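Local atomic coordinates of FACT-Spt16 (PDB entry 5CE6), a protein that forms the N-terminal domain of a FACT complex subunit, a histone chaperone active in transcription, and probably takes part in binding histones H3-H4. Residues 307-312 with 379-384; 277-282 with 426-431. All blocks are in the same frame, centred on the assembly; numbering follows the deposited sequence.

Interaction 1. Residues 307-312 with 379-384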
loop_
_atom_site.group_PDB
_atom_site.type_symbol
_atom_site.label_atom_id
_atom_site.label_comp_id
_atom_site.label_asym_id
_atom_site.label_seq_id
_atom_site.Cartn_x
_atom_site.Cartn_y
_atom_site.Cartn_z
ATOM N N LYS A 307 2.567 -10.771 -7.349
ATOM C CA LYS A 307 1.436 -11.578 -6.893
ATOM C C LYS A 307 0.524 -10.787 -5.954
ATOM O O LYS A 307 0.044 -11.311 -4.940
ATOM C CB LYS A 307 1.905 -12.897 -6.263
ATOM C CG LYS A 307 2.616 -13.822 -7.253
ATOM C CD LYS A 307 3.134 -15.088 -6.588
ATOM C CE LYS A 307 2.004 -15.958 -6.079
ATOM N NZ LYS A 307 1.145 -16.449 -7.198
ATOM N N SER A 308 0.287 -9.528 -6.328
ATOM C CA SER A 308 -0.552 -8.570 -5.592
ATOM C C SER A 308 0.094 -7.903 -4.384
ATOM O O SER A 308 -0.530 -7.044 -3.775
ATOM C CB SER A 308 -1.923 -9.147 -5.206
ATOM O OG SER A 308 -2.638 -9.538 -6.363
ATOM N N TYR A 309 1.331 -8.281 -4.046
ATOM C CA TYR A 309 2.020 -7.692 -2.893
ATOM C C TYR A 309 2.902 -6.532 -3.307
ATOM O O TYR A 309 3.758 -6.682 -4.179
ATOM C CB TYR A 309 2.818 -8.755 -2.111
ATOM C CG TYR A 309 1.870 -9.642 -1.354
ATOM C CD1 TYR A 309 1.248 -10.720 -1.985
ATOM C CD2 TYR A 309 1.519 -9.352 -0.038
ATOM C CE1 TYR A 309 0.330 -11.507 -1.320
ATOM C CE2 TYR A 309 0.594 -10.145 0.643
ATOM C CZ TYR A 309 0.005 -11.208 -0.008
ATOM O OH TYR A 309 -0.911 -11.991 0.657
ATOM N N CYS A 310 2.686 -5.387 -2.667
ATOM C CA CYS A 310 3.330 -4.140 -3.055
ATOM C C CYS A 310 4.690 -3.966 -2.392
ATOM O O CYS A 310 5.006 -4.602 -1.383
ATOM C CB CYS A 310 2.461 -2.935 -2.659
ATOM S SG CYS A 310 0.854 -2.865 -3.478
ATOM N N SER A 311 5.479 -3.065 -2.969
ATOM C CA SER A 311 6.764 -2.660 -2.410
ATOM C C SER A 311 6.983 -1.237 -2.855
ATOM O O SER A 311 6.268 -0.739 -3.729
ATOM C CB SER A 311 7.904 -3.563 -2.900
ATOM O OG SER A 311 8.065 -3.458 -4.312
ATOM N N ASN A 312 7.972 -0.569 -2.275
ATOM C CA ASN A 312 8.194 0.820 -2.629
ATOM C C ASN A 312 9.638 1.225 -2.408
ATOM O O ASN A 312 10.291 0.722 -1.491
ATOM C CB ASN A 312 7.328 1.734 -1.776
ATOM C CG ASN A 312 7.319 3.146 -2.305
ATOM O OD1 ASN A 312 7.021 3.367 -3.480
ATOM N ND2 ASN A 312 7.672 4.106 -1.463
ATOM N N ILE A 379 2.500 -1.880 4.480
ATOM C CA ILE A 379 2.360 -2.159 3.060
ATOM C C ILE A 379 2.200 -3.662 2.870
ATOM O O ILE A 379 2.803 -4.457 3.597
ATOM C CB ILE A 379 3.576 -1.590 2.266
ATOM C CG1 ILE A 379 3.405 -1.797 0.757
ATOM C CG2 ILE A 379 4.895 -2.194 2.760
ATOM C CD1 ILE A 379 4.332 -0.843 -0.062
ATOM N N GLY A 380 1.356 -4.051 1.920
ATOM C CA GLY A 380 1.134 -5.463 1.624
ATOM C C GLY A 380 0.331 -5.567 0.344
ATOM O O GLY A 380 0.697 -4.989 -0.685
ATOM N N ILE A 381 -0.786 -6.289 0.391
ATOM C CA ILE A 381 -1.711 -6.251 -0.731
ATOM C C ILE A 381 -2.151 -4.812 -1.036
ATOM O O ILE A 381 -2.222 -4.400 -2.198
ATOM C CB ILE A 381 -2.922 -7.161 -0.470
ATOM C CG1 ILE A 381 -2.433 -8.574 -0.183
ATOM C CG2 ILE A 381 -3.862 -7.141 -1.659
ATOM C CD1 ILE A 381 -3.561 -9.580 0.146
ATOM N N GLU A 382 -2.462 -4.059 0.012
ATOM C CA GLU A 382 -2.714 -2.631 -0.114
ATOM C C GLU A 382 -1.390 -1.893 -0.167
ATOM O O GLU A 382 -0.477 -2.174 0.614
ATOM C CB GLU A 382 -3.501 -2.122 1.091
ATOM C CG GLU A 382 -4.840 -2.832 1.329
ATOM C CD GLU A 382 -5.371 -2.553 2.709
ATOM O OE1 GLU A 382 -4.941 -3.238 3.668
ATOM O OE2 GLU A 382 -6.182 -1.619 2.843
ATOM N N PHE A 383 -1.280 -0.922 -1.062
ATOM C CA PHE A 383 -0.064 -0.120 -1.081
ATOM C C PHE A 383 0.093 0.696 0.208
ATOM O O PHE A 383 1.208 0.908 0.718
ATOM C CB PHE A 383 -0.049 0.807 -2.295
ATOM C CG PHE A 383 1.219 1.582 -2.404
ATOM C CD1 PHE A 383 2.381 0.963 -2.855
ATOM C CD2 PHE A 383 1.259 2.909 -2.020
ATOM C CE1 PHE A 383 3.579 1.665 -2.907
ATOM C CE2 PHE A 383 2.440 3.620 -2.079
ATOM C CZ PHE A 383 3.596 3.003 -2.532
ATOM N N ARG A 384 -1.036 1.163 0.731
ATOM C CA ARG A 384 -1.037 1.956 1.933
ATOM C C ARG A 384 -1.970 1.347 2.982
ATOM O O ARG A 384 -3.196 1.401 2.846
ATOM C CB ARG A 384 -1.486 3.367 1.563
ATOM C CG ARG A 384 -1.285 4.408 2.599
ATOM C CD ARG A 384 -1.590 5.766 1.990
ATOM N NE ARG A 384 -1.644 6.792 3.014
ATOM C CZ ARG A 384 -0.586 7.484 3.413
ATOM N NH1 ARG A 384 0.597 7.257 2.853
ATOM N NH2 ARG A 384 -0.713 8.402 4.362
#
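Cys-310 N donates to Gly-380 O at 2.8 Å and 165° in the one hydrogen bond between 307-312 and 379-384; beside it, Ile-381 CA approaches Ser-308 O at 3.4 Å in a CA-H...O contact. Ile-381 lays CG1 over one face of the Tyr-309 ring, 3.9 Å from its centroid, while CD1 reaches the hydroxyl end, which Glu-202 holds by a hydrogen bond. A leucine in place of Tyr-309 would probably leave CG1 without its ring face and Glu-202 without this phenolic partner. Cys-310 fills the middle: its CB rests 3.7 Å from Ile-379 CG1, and its SG makes a sulfur-aromatic contact at the edge of the Phe-383 ring, 5.5 Å from the centroid. The same ring turns its edge to Asn-312, whose CG stands anti to the backbone N (chi1 -168°), bringing OD1 within 3.6 Å of Phe-383 CZ with amide and ring planes nearly perpendicular. Tyr-267 bonds that OD1 and packs edge-to-face on Phe-383. Helix 69-78 adds Ala-72, Leu-75 and Trp-76 around Ile-381, so this buried strand-to-loop contact joins the interior of the metallopeptidase M24-like (pita-bread) fold to the N-terminal lobe.

Interaction 2. Residues 277-282 with 426-431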
loop_
_atom_site.group_PDB
_atom_site.type_symbol
_atom_site.label_atom_id
_atom_site.label_comp_id
_atom_site.label_asym_id
_atom_site.label_seq_id
_atom_site.Cartn_x
_atom_site.Cartn_y
_atom_site.Cartn_z
ATOM N N PHE A 277 7.575 19.948 -6.695
ATOM C CA PHE A 277 7.588 18.700 -5.945
ATOM C C PHE A 277 6.256 18.501 -5.234
ATOM O O PHE A 277 5.519 19.470 -4.985
ATOM C CB PHE A 277 8.751 18.722 -4.941
ATOM C CG PHE A 277 10.081 18.916 -5.586
ATOM C CD1 PHE A 277 10.715 17.854 -6.226
ATOM C CD2 PHE A 277 10.693 20.172 -5.581
ATOM C CE1 PHE A 277 11.956 18.038 -6.839
ATOM C CE2 PHE A 277 11.930 20.362 -6.191
ATOM C CZ PHE A 277 12.556 19.301 -6.822
ATOM N N ASP A 278 5.949 17.250 -4.916
ATOM C CA ASP A 278 4.698 16.919 -4.259
ATOM C C ASP A 278 4.952 15.580 -3.619
ATOM O O ASP A 278 5.102 14.574 -4.312
ATOM C CB ASP A 278 3.586 16.819 -5.302
ATOM C CG ASP A 278 2.216 16.552 -4.692
ATOM O OD1 ASP A 278 2.116 16.268 -3.481
ATOM O OD2 ASP A 278 1.229 16.618 -5.444
ATOM N N LEU A 279 5.054 15.565 -2.294
ATOM C CA LEU A 279 5.398 14.329 -1.613
ATOM C C LEU A 279 4.190 13.474 -1.250
ATOM O O LEU A 279 4.343 12.441 -0.605
ATOM C CB LEU A 279 6.239 14.601 -0.370
ATOM C CG LEU A 279 7.511 15.411 -0.610
ATOM C CD1 LEU A 279 8.364 15.440 0.651
ATOM C CD2 LEU A 279 8.289 14.831 -1.776
ATOM N N ARG A 280 2.993 13.889 -1.651
ATOM C CA ARG A 280 1.824 13.036 -1.445
ATOM C C ARG A 280 1.958 11.796 -2.327
ATOM O O ARG A 280 2.510 11.870 -3.423
ATOM C CB ARG A 280 0.543 13.809 -1.757
ATOM C CG ARG A 280 0.291 14.947 -0.781
ATOM C CD ARG A 280 -0.865 15.800 -1.224
ATOM N NE ARG A 280 -0.620 16.440 -2.512
ATOM C CZ ARG A 280 -1.509 17.209 -3.128
ATOM N NH1 ARG A 280 -2.690 17.416 -2.564
ATOM N NH2 ARG A 280 -1.229 17.759 -4.304
ATOM N N PRO A 281 1.493 10.633 -1.838
ATOM C CA PRO A 281 1.710 9.404 -2.609
ATOM C C PRO A 281 0.930 9.401 -3.927
ATOM O O PRO A 281 1.245 8.628 -4.833
ATOM C CB PRO A 281 1.220 8.298 -1.659
ATOM C CG PRO A 281 0.268 8.980 -0.729
ATOM C CD PRO A 281 0.817 10.378 -0.553
ATOM N N SER A 282 -0.063 10.278 -4.024
ATOM C CA SER A 282 -0.901 10.398 -5.215
ATOM C C SER A 282 -0.296 11.278 -6.309
ATOM O O SER A 282 -0.935 11.526 -7.337
ATOM C CB SER A 282 -2.259 10.976 -4.825
ATOM O OG SER A 282 -2.110 12.261 -4.246
ATOM N N SER A 426 12.030 19.991 -2.370
ATOM C CA SER A 426 11.698 18.952 -1.410
ATOM C C SER A 426 12.685 17.797 -1.570
ATOM O O SER A 426 13.422 17.738 -2.556
ATOM C CB SER A 426 10.250 18.467 -1.615
ATOM O OG SER A 426 9.333 19.548 -1.436
ATOM N N LEU A 427 12.720 16.904 -0.582
ATOM C CA LEU A 427 13.571 15.709 -0.614
ATOM C C LEU A 427 12.762 14.536 -0.106
ATOM O O LEU A 427 11.898 14.716 0.754
ATOM C CB LEU A 427 14.791 15.876 0.295
ATOM C CG LEU A 427 15.686 17.094 0.062
ATOM C CD1 LEU A 427 16.668 17.246 1.228
ATOM C CD2 LEU A 427 16.432 16.993 -1.233
ATOM N N LEU A 428 13.069 13.340 -0.597
ATOM C CA LEU A 428 12.313 12.138 -0.227
ATOM C C LEU A 428 13.180 10.888 -0.227
ATOM O O LEU A 428 13.961 10.654 -1.165
ATOM C CB LEU A 428 11.137 11.961 -1.196
ATOM C CG LEU A 428 10.269 10.726 -0.944
ATOM C CD1 LEU A 428 9.535 10.872 0.382
ATOM C CD2 LEU A 428 9.280 10.581 -2.091
ATOM N N LEU A 429 13.044 10.083 0.826
ATOM C CA LEU A 429 13.680 8.775 0.896
ATOM C C LEU A 429 12.638 7.747 1.296
ATOM O O LEU A 429 11.889 7.959 2.250
ATOM C CB LEU A 429 14.819 8.768 1.921
ATOM C CG LEU A 429 16.118 9.444 1.500
ATOM C CD1 LEU A 429 17.088 9.457 2.676
ATOM C CD2 LEU A 429 16.732 8.685 0.334
ATOM N N ALA A 430 12.584 6.633 0.577
ATOM C CA ALA A 430 11.683 5.550 0.970
ATOM C C ALA A 430 12.331 4.204 0.771
ATOM O O ALA A 430 13.042 3.981 -0.214
ATOM C CB ALA A 430 10.357 5.611 0.203
ATOM N N ASP A 431 12.063 3.305 1.712
ATOM C CA ASP A 431 12.443 1.904 1.563
ATOM C C ASP A 431 11.352 0.980 2.062
ATOM O O ASP A 431 10.493 1.393 2.842
ATOM C CB ASP A 431 13.715 1.606 2.355
ATOM C CG ASP A 431 14.955 2.151 1.691
ATOM O OD1 ASP A 431 15.477 1.486 0.771
ATOM O OD2 ASP A 431 15.399 3.238 2.080
#
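The Phe-277 ring meets Ser-426 obliquely, with CD2 3.5 Å from Ser-426 N. The other flat group, the Arg-280 guanidinium, receives the Asp-278 carboxylate at its edge and in its plane. The two segments belong to the M24-like, pita-bread fold, where the loop between strands 270-273 and 296-306 lies against strand 424-435 of an antiparallel sheet.

No hydrogen bond crosses between the segments, and the contact rests on van der Waals packing of the loop side chains against strand side chains and backbone. Phe-277 CB sits 3.6 Å from Ser-426 OG, a hydroxyl that is bonded to the backbone N of Asn-412. Val-297 and Ile-299 of strand 296-306 also touch the Phe-277 side chain. Two residues on, Leu-279 holds its CG anti to the carbonyl carbon (chi1 -55°), and from there its two methyls reach different parts of the strand. CD1 comes within 3.6 Å of Leu-427 O, whereas CD2 touches both Ser-426 CB and Leu-428 CB, each at 4.1 Å. The side chains of Leu-279 and Leu-428 run past each other in opposite directions. Leu-427 points away from the loop, and its side chain touches Ala-328 and Leu-332 of helix 323-342, so successive strand residues serve opposite sides of the sheet.

Asp-278 points away from the strand and is bonded within the loop by Arg-280. The arginine grips it side-on through a salt bridge, and Asp-278 OD2 takes NH2 of Arg-280 at 2.9 Å. Asp-278 OD1 has two donors from that residue: NE arrives on the syn lone pair at 2.9 Å, and the backbone N of Arg-280, from above the carboxylate plane at 3.1 Å, closes an Asx turn.

Overall arrangement
The centres of interactions 1 and 2 lie about 17 Å apart within the M24-like part of the chain. In sequence, 277-282 comes first, then 307-312, 379-384 and 426-431, which nests interaction 1 inside the loop closed by interaction 2. Strands 309-319 and 424-435, one in each contact, pair locally through Ala-314 and Ala-430. The two contacts also meet directly, with Asn-312 ND2 3.5 Å from Ala-430 CB and Arg-384 NH1 4.0 Å from Pro-281 CG. Interaction 1 is buried, its centre about 5 Å from the chain centre; interaction 2, about 15 Å from it, is partly buried. Together they set loops 379-384 and 277-282 against strands of the two M24-like sheets.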